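Local coordinates for pentafunctional AROM polypeptide (Schizosaccharomyces pombe, PDB 5SWV), which catalyses consecutive steps of the shikimate pathway, the portion here comprising its dehydroquinate dehydratase and shikimate dehydrogenase domains, at residues A[59-62]-A[63-67]; A[41-44]-A[45-48]. All coordinates share one frame; numbering follows the deposited sequence.

Contact 1 (A[59-62]-A[63-67]); sequences DFVA and EQISL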
ATOM      1  N   ASP A  59      17.251  20.637  -9.435  1.00 45.50           N
ATOM      2  CA  ASP A  59      16.647  21.113  -8.193  1.00 46.08           C
ATOM      3  C   ASP A  59      15.134  20.899  -8.191  1.00 44.23           C
ATOM      4  O   ASP A  59      14.567  20.406  -7.216  1.00 42.92           O
ATOM      5  CB  ASP A  59      16.997  22.592  -7.944  1.00 47.88           C
ATOM      6  CG  ASP A  59      18.469  22.796  -7.575  1.00 48.84           C
ATOM      7  OD1 ASP A  59      19.013  21.973  -6.807  1.00 47.10           O
ATOM      8  OD2 ASP A  59      19.079  23.779  -8.051  1.00 50.93           O
ATOM      9  N   PHE A  60      14.500  21.237  -9.310  1.00 42.73           N
ATOM     10  CA  PHE A  60      13.054  21.083  -9.458  1.00 41.83           C
ATOM     11  C   PHE A  60      12.598  19.617  -9.393  1.00 40.65           C
ATOM     12  O   PHE A  60      11.742  19.236  -8.586  1.00 38.98           O
ATOM     13  CB  PHE A  60      12.611  21.712 -10.779  1.00 42.03           C
ATOM     14  CG  PHE A  60      11.167  21.487 -11.092  1.00 42.51           C
ATOM     15  CD1 PHE A  60      10.179  22.162 -10.389  1.00 42.58           C
ATOM     16  CD2 PHE A  60      10.787  20.584 -12.081  1.00 42.95           C
ATOM     17  CE1 PHE A  60       8.843  21.948 -10.673  1.00 43.12           C
ATOM     18  CE2 PHE A  60       9.444  20.370 -12.376  1.00 42.84           C
ATOM     19  CZ  PHE A  60       8.473  21.055 -11.671  1.00 42.82           C
ATOM     20  N   VAL A  61      13.197  18.800 -10.247  1.00 40.11           N
ATOM     21  CA  VAL A  61      12.865  17.389 -10.302  1.00 39.64           C
ATOM     22  C   VAL A  61      13.034  16.758  -8.930  1.00 39.65           C
ATOM     23  O   VAL A  61      12.183  16.007  -8.499  1.00 39.78           O
ATOM     24  CB  VAL A  61      13.710  16.638 -11.352  1.00 39.69           C
ATOM     25  CG1 VAL A  61      13.410  15.138 -11.317  1.00 39.82           C
ATOM     26  CG2 VAL A  61      13.421  17.189 -12.741  1.00 39.44           C
ATOM     27  N   ALA A  62      14.114  17.098  -8.240  1.00 39.97           N
ATOM     28  CA  ALA A  62      14.345  16.608  -6.895  1.00 39.85           C
ATOM     29  C   ALA A  62      13.294  17.087  -5.881  1.00 40.42           C
ATOM     30  O   ALA A  62      12.837  16.293  -5.057  1.00 39.96           O
ATOM     31  CB  ALA A  62      15.732  17.001  -6.446  1.00 40.26           C
ATOM     32  N   GLU A  63      12.920  18.368  -5.929  1.00 41.68           N
ATOM     33  CA  GLU A  63      11.860  18.894  -5.040  1.00 42.93           C
ATOM     34  C   GLU A  63      10.566  18.139  -5.278  1.00 42.35           C
ATOM     35  O   GLU A  63       9.885  17.760  -4.332  1.00 42.17           O
ATOM     36  CB  GLU A  63      11.633  20.396  -5.235  1.00 45.94           C
ATOM     37  CG  GLU A  63      12.537  21.277  -4.370  1.00 49.86           C
ATOM     38  CD  GLU A  63      13.090  22.524  -5.079  1.00 53.86           C
ATOM     39  OE1 GLU A  63      14.151  23.043  -4.616  1.00 54.70           O
ATOM     40  OE2 GLU A  63      12.484  22.980  -6.090  1.00 55.68           O
ATOM     41  N   GLN A  64      10.268  17.885  -6.550  1.00 41.41           N
ATOM     42  CA  GLN A  64       9.082  17.140  -6.942  1.00 40.76           C
ATOM     43  C   GLN A  64       9.089  15.712  -6.410  1.00 40.64           C
ATOM     44  O   GLN A  64       8.116  15.278  -5.806  1.00 40.00           O
ATOM     45  CB  GLN A  64       8.955  17.123  -8.460  1.00 40.74           C
ATOM     46  CG  GLN A  64       8.700  18.488  -9.064  1.00 40.82           C
ATOM     47  CD  GLN A  64       7.256  18.879  -8.961  1.00 41.30           C
ATOM     48  OE1 GLN A  64       6.435  18.422  -9.755  1.00 44.15           O
ATOM     49  NE2 GLN A  64       6.922  19.717  -7.992  1.00 41.20           N
ATOM     50  N   ILE A  65      10.188  14.995  -6.619  1.00 40.99           N
ATOM     51  CA  ILE A  65      10.289  13.604  -6.178  1.00 41.79           C
ATOM     52  C   ILE A  65      10.155  13.474  -4.666  1.00 42.85           C
ATOM     53  O   ILE A  65       9.490  12.552  -4.180  1.00 42.53           O
ATOM     54  CB  ILE A  65      11.614  12.935  -6.634  1.00 42.33           C
ATOM     55  CG1 ILE A  65      11.693  12.849  -8.172  1.00 42.23           C
ATOM     56  CG2 ILE A  65      11.775  11.527  -6.036  1.00 42.30           C
ATOM     57  CD1 ILE A  65      10.492  12.234  -8.852  1.00 41.86           C
ATOM     58  N   SER A  66      10.790  14.371  -3.918  1.00 44.46           N
ATOM     59  CA  SER A  66      10.686  14.311  -2.453  1.00 45.31           C
ATOM     60  C   SER A  66       9.288  14.715  -1.992  1.00 45.00           C
ATOM     61  O   SER A  66       8.745  14.087  -1.088  1.00 45.54           O
ATOM     62  CB  SER A  66      11.799  15.106  -1.733  1.00 45.57           C
ATOM     63  OG  SER A  66      12.023  16.354  -2.340  1.00 46.84           O
ATOM     64  N   LEU A  67       8.696  15.724  -2.630  1.00 45.26           N
ATOM     65  CA  LEU A  67       7.318  16.135  -2.323  1.00 45.39           C
ATOM     66  C   LEU A  67       6.348  14.952  -2.412  1.00 45.23           C
ATOM     67  O   LEU A  67       5.431  14.827  -1.594  1.00 47.24           O
ATOM     68  CB  LEU A  67       6.870  17.277  -3.252  1.00 46.26           C
ATOM     69  CG  LEU A  67       5.503  17.933  -3.026  1.00 47.10           C
ATOM     70  CD1 LEU A  67       5.392  18.555  -1.640  1.00 47.72           C
ATOM     71  CD2 LEU A  67       5.237  18.991  -4.085  1.00 47.47           C
TER

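Contact 2 (A[41-44]-A[45-48]); sequences VRVD and YLKD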
ATOM      1  N   VAL A  41       6.873   8.187 -12.084  1.00 36.92           N
ATOM      2  CA  VAL A  41       6.840   9.606 -12.323  1.00 36.28           C
ATOM      3  C   VAL A  41       7.373   9.767 -13.723  1.00 36.10           C
ATOM      4  O   VAL A  41       8.536   9.469 -13.991  1.00 36.07           O
ATOM      5  CB  VAL A  41       7.729  10.394 -11.356  1.00 36.67           C
ATOM      6  CG1 VAL A  41       7.663  11.883 -11.695  1.00 37.14           C
ATOM      7  CG2 VAL A  41       7.311  10.134  -9.912  1.00 36.53           C
ATOM      8  N   ARG A  42       6.497  10.201 -14.615  1.00 36.04           N
ATOM      9  CA  ARG A  42       6.866  10.503 -15.971  1.00 36.26           C
ATOM     10  C   ARG A  42       7.484  11.889 -15.951  1.00 36.79           C
ATOM     11  O   ARG A  42       6.779  12.921 -15.990  1.00 37.84           O
ATOM     12  CB  ARG A  42       5.653  10.418 -16.907  1.00 36.07           C
ATOM     13  CG  ARG A  42       5.264   8.988 -17.247  1.00 35.84           C
ATOM     14  CD  ARG A  42       6.254   8.308 -18.192  1.00 35.88           C
ATOM     15  NE  ARG A  42       6.375   9.006 -19.485  1.00 36.27           N
ATOM     16  CZ  ARG A  42       5.632   8.770 -20.577  1.00 36.36           C
ATOM     17  NH1 ARG A  42       4.672   7.842 -20.612  1.00 36.35           N
ATOM     18  NH2 ARG A  42       5.845   9.485 -21.667  1.00 36.79           N
ATOM     19  N   VAL A  43       8.812  11.887 -15.887  1.00 36.16           N
ATOM     20  CA  VAL A  43       9.598  13.095 -15.696  1.00 35.78           C
ATOM     21  C   VAL A  43       9.490  13.972 -16.943  1.00 36.35           C
ATOM     22  O   VAL A  43       9.479  15.210 -16.849  1.00 36.43           O
ATOM     23  CB  VAL A  43      11.068  12.745 -15.385  1.00 35.55           C
ATOM     24  CG1 VAL A  43      11.923  14.001 -15.285  1.00 35.65           C
ATOM     25  CG2 VAL A  43      11.164  11.934 -14.096  1.00 35.31           C
ATOM     26  N   ASP A  44       9.376  13.330 -18.105  1.00 36.52           N
ATOM     27  CA  ASP A  44       9.134  14.053 -19.359  1.00 37.05           C
ATOM     28  C   ASP A  44       7.863  14.930 -19.363  1.00 36.89           C
ATOM     29  O   ASP A  44       7.816  15.928 -20.089  1.00 35.64           O
ATOM     30  CB  ASP A  44       9.185  13.109 -20.579  1.00 37.44           C
ATOM     31  CG  ASP A  44       8.159  11.983 -20.518  1.00 38.22           C
ATOM     32  OD1 ASP A  44       8.228  11.156 -19.564  1.00 38.15           O
ATOM     33  OD2 ASP A  44       7.303  11.913 -21.444  1.00 38.16           O
ATOM     34  N   TYR A  45       6.878  14.588 -18.528  1.00 37.47           N
ATOM     35  CA  TYR A  45       5.651  15.389 -18.391  1.00 38.39           C
ATOM     36  C   TYR A  45       5.729  16.526 -17.373  1.00 38.60           C
ATOM     37  O   TYR A  45       4.922  17.442 -17.447  1.00 39.21           O
ATOM     38  CB  TYR A  45       4.440  14.507 -18.060  1.00 38.84           C
ATOM     39  CG  TYR A  45       3.790  13.897 -19.274  1.00 39.65           C
ATOM     40  CD1 TYR A  45       4.388  12.832 -19.925  1.00 40.35           C
ATOM     41  CD2 TYR A  45       2.572  14.378 -19.774  1.00 40.51           C
ATOM     42  CE1 TYR A  45       3.806  12.247 -21.035  1.00 41.21           C
ATOM     43  CE2 TYR A  45       1.985  13.809 -20.896  1.00 41.14           C
ATOM     44  CZ  TYR A  45       2.611  12.736 -21.524  1.00 41.81           C
ATOM     45  OH  TYR A  45       2.081  12.117 -22.636  1.00 42.25           O
ATOM     46  N   LEU A  46       6.673  16.485 -16.434  1.00 38.89           N
ATOM     47  CA  LEU A  46       6.803  17.565 -15.442  1.00 39.04           C
ATOM     48  C   LEU A  46       7.169  18.899 -16.112  1.00 40.48           C
ATOM     49  O   LEU A  46       7.944  18.919 -17.064  1.00 40.47           O
ATOM     50  CB  LEU A  46       7.883  17.242 -14.408  1.00 38.39           C
ATOM     51  CG  LEU A  46       7.790  15.989 -13.549  1.00 38.07           C
ATOM     52  CD1 LEU A  46       9.038  15.850 -12.694  1.00 38.06           C
ATOM     53  CD2 LEU A  46       6.552  16.021 -12.676  1.00 38.37           C
ATOM     54  N   LYS A  47       6.640  20.004 -15.589  1.00 42.33           N
ATOM     55  CA  LYS A  47       6.930  21.342 -16.118  1.00 43.85           C
ATOM     56  C   LYS A  47       7.502  22.266 -15.031  1.00 43.80           C
ATOM     57  O   LYS A  47       6.809  22.652 -14.090  1.00 43.53           O
ATOM     58  CB  LYS A  47       5.669  21.960 -16.747  1.00 45.23           C
ATOM     59  CG  LYS A  47       5.029  21.128 -17.862  1.00 46.52           C
ATOM     60  CD  LYS A  47       5.883  21.024 -19.133  1.00 48.01           C
ATOM     61  CE  LYS A  47       5.870  22.326 -19.934  1.00 50.07           C
ATOM     62  NZ  LYS A  47       7.188  22.741 -20.510  1.00 51.23           N
ATOM     63  N   ASP A  48       8.779  22.609 -15.192  1.00 44.02           N
ATOM     64  CA  ASP A  48       9.511  23.492 -14.289  1.00 43.50           C
ATOM     65  C   ASP A  48       9.167  24.954 -14.582  1.00 43.86           C
ATOM     66  O   ASP A  48       9.383  25.406 -15.704  1.00 43.87           O
ATOM     67  CB  ASP A  48      11.010  23.267 -14.510  1.00 43.02           C
ATOM     68  CG  ASP A  48      11.881  23.935 -13.464  1.00 42.82           C
ATOM     69  OD1 ASP A  48      11.431  24.837 -12.727  1.00 42.73           O
ATOM     70  OD2 ASP A  48      13.050  23.539 -13.381  1.00 42.61           O
TER

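Contact 1 (A[59-62]-A[63-67])
F60 and Q64 sit one turn apart on helix 58-69, the helical arm of a beta-alpha-beta unit in the type I dehydroquinase TIM barrel. F60 has its ring turned forward along the helix, CG opposite the backbone N (chi1 174°), and Q64 bends at chi2 to lie over one face of it. The CG methylene makes a CH-pi contact, 3.8 Å from Q64 CG to the centroid of the F60 ring and shifted toward the rim. The amide follows nearly flat on the ring, the two planes 9° apart. Its polar ends are used elsewhere: OE1 accepts from I22 N and NE2 donates to E23 OE1, so the short helix 22-25 fixes the amide's rotation.

E63 folds back along the solvent-exposed flank beside D59. Its backbone N gives the helical bond to D59 O at 2.9 Å, and its side chain packs along that same oxygen, through CB and through CD, 3.4 Å from D59 O. The two acids are not in contact, 5.4 Å between D59 OD1 and E63 OE1, and solvent here would probably screen them.

Toward the barrel, V61 CG1 meets I65 CG1 at 4.3 Å, and both side chains press on F78 of strand 76-79. A62 lies on another flank, its methyl against Y107 and also close to the E63 backbone, CB 3.2 Å from E63 N. Its carbonyl takes two donors from S66, reaching it from opposite sides of the carbonyl plane, each tilted 24° from it: S66 N at 3.0 Å from A62 O, and S66 OG donating to A62 O at 2.8 Å.

Contact 2 (A[41-44]-A[45-48])
R42 O accepts from Y45 N at 3.0 Å, and one residue on, V43 O accepts from L46 N at 3.1 Å. These are two overlapping type I beta turns, and in both the donor stands well above the carbonyl plane instead of on a lone pair.

The first turn also carries an ion pair between its first and third residues. R42, bent at chi2 and chi3, grips D44 side-on: NE reaches OD1 of D44 at 2.8 Å in a nearly straight bond (173°), and NH2 reaches D44 OD2, also at 2.8 Å. Both oxygens use the syn lone pair. D44 can face back along the chain because its CG lies between the backbone N and the carbonyl carbon (chi1 59°). Each carboxylate oxygen has a further donor, OD2 the backbone N of L88 and OD1, more weakly, that of R81.

All this happens where strand 38-42 of the TIM barrel ends and the chain turns out toward helix 58-69, at the C-terminal rim of the strands, the end that carries the active site in this fold. Y45 stands beside the pair, its ring 85° to the guanidinium plane. R42 NH2 lies at the ring edge, in its plane, 3.5 Å from Y45 CE1, which itself sits over a face of the guanidinium.

L46 makes apolar contacts back to the strand and the turn: its CD1 lies 4.3 Å from V41 CG1 and the same distance from V43 CG1.

Contact 2 comes first in the chain and is mostly buried, at the exit of strand 38-42; contact 1 lies on helix 58-69, which follows, and is half core, half surface. They touch directly: F60 CZ packs on K47 O at 3.3 Å, and I65 CD1 meets V41 CG2 at 4.0 Å, so the inner flank of the helix closes over the strand and its loop. Their chemistry follows their place. Contact 1 repeats regular helical bonds and leaves its acids, D59 and E63, on the exposed flank, whereas contact 2 buries the R42-D44 pair within two type I turns.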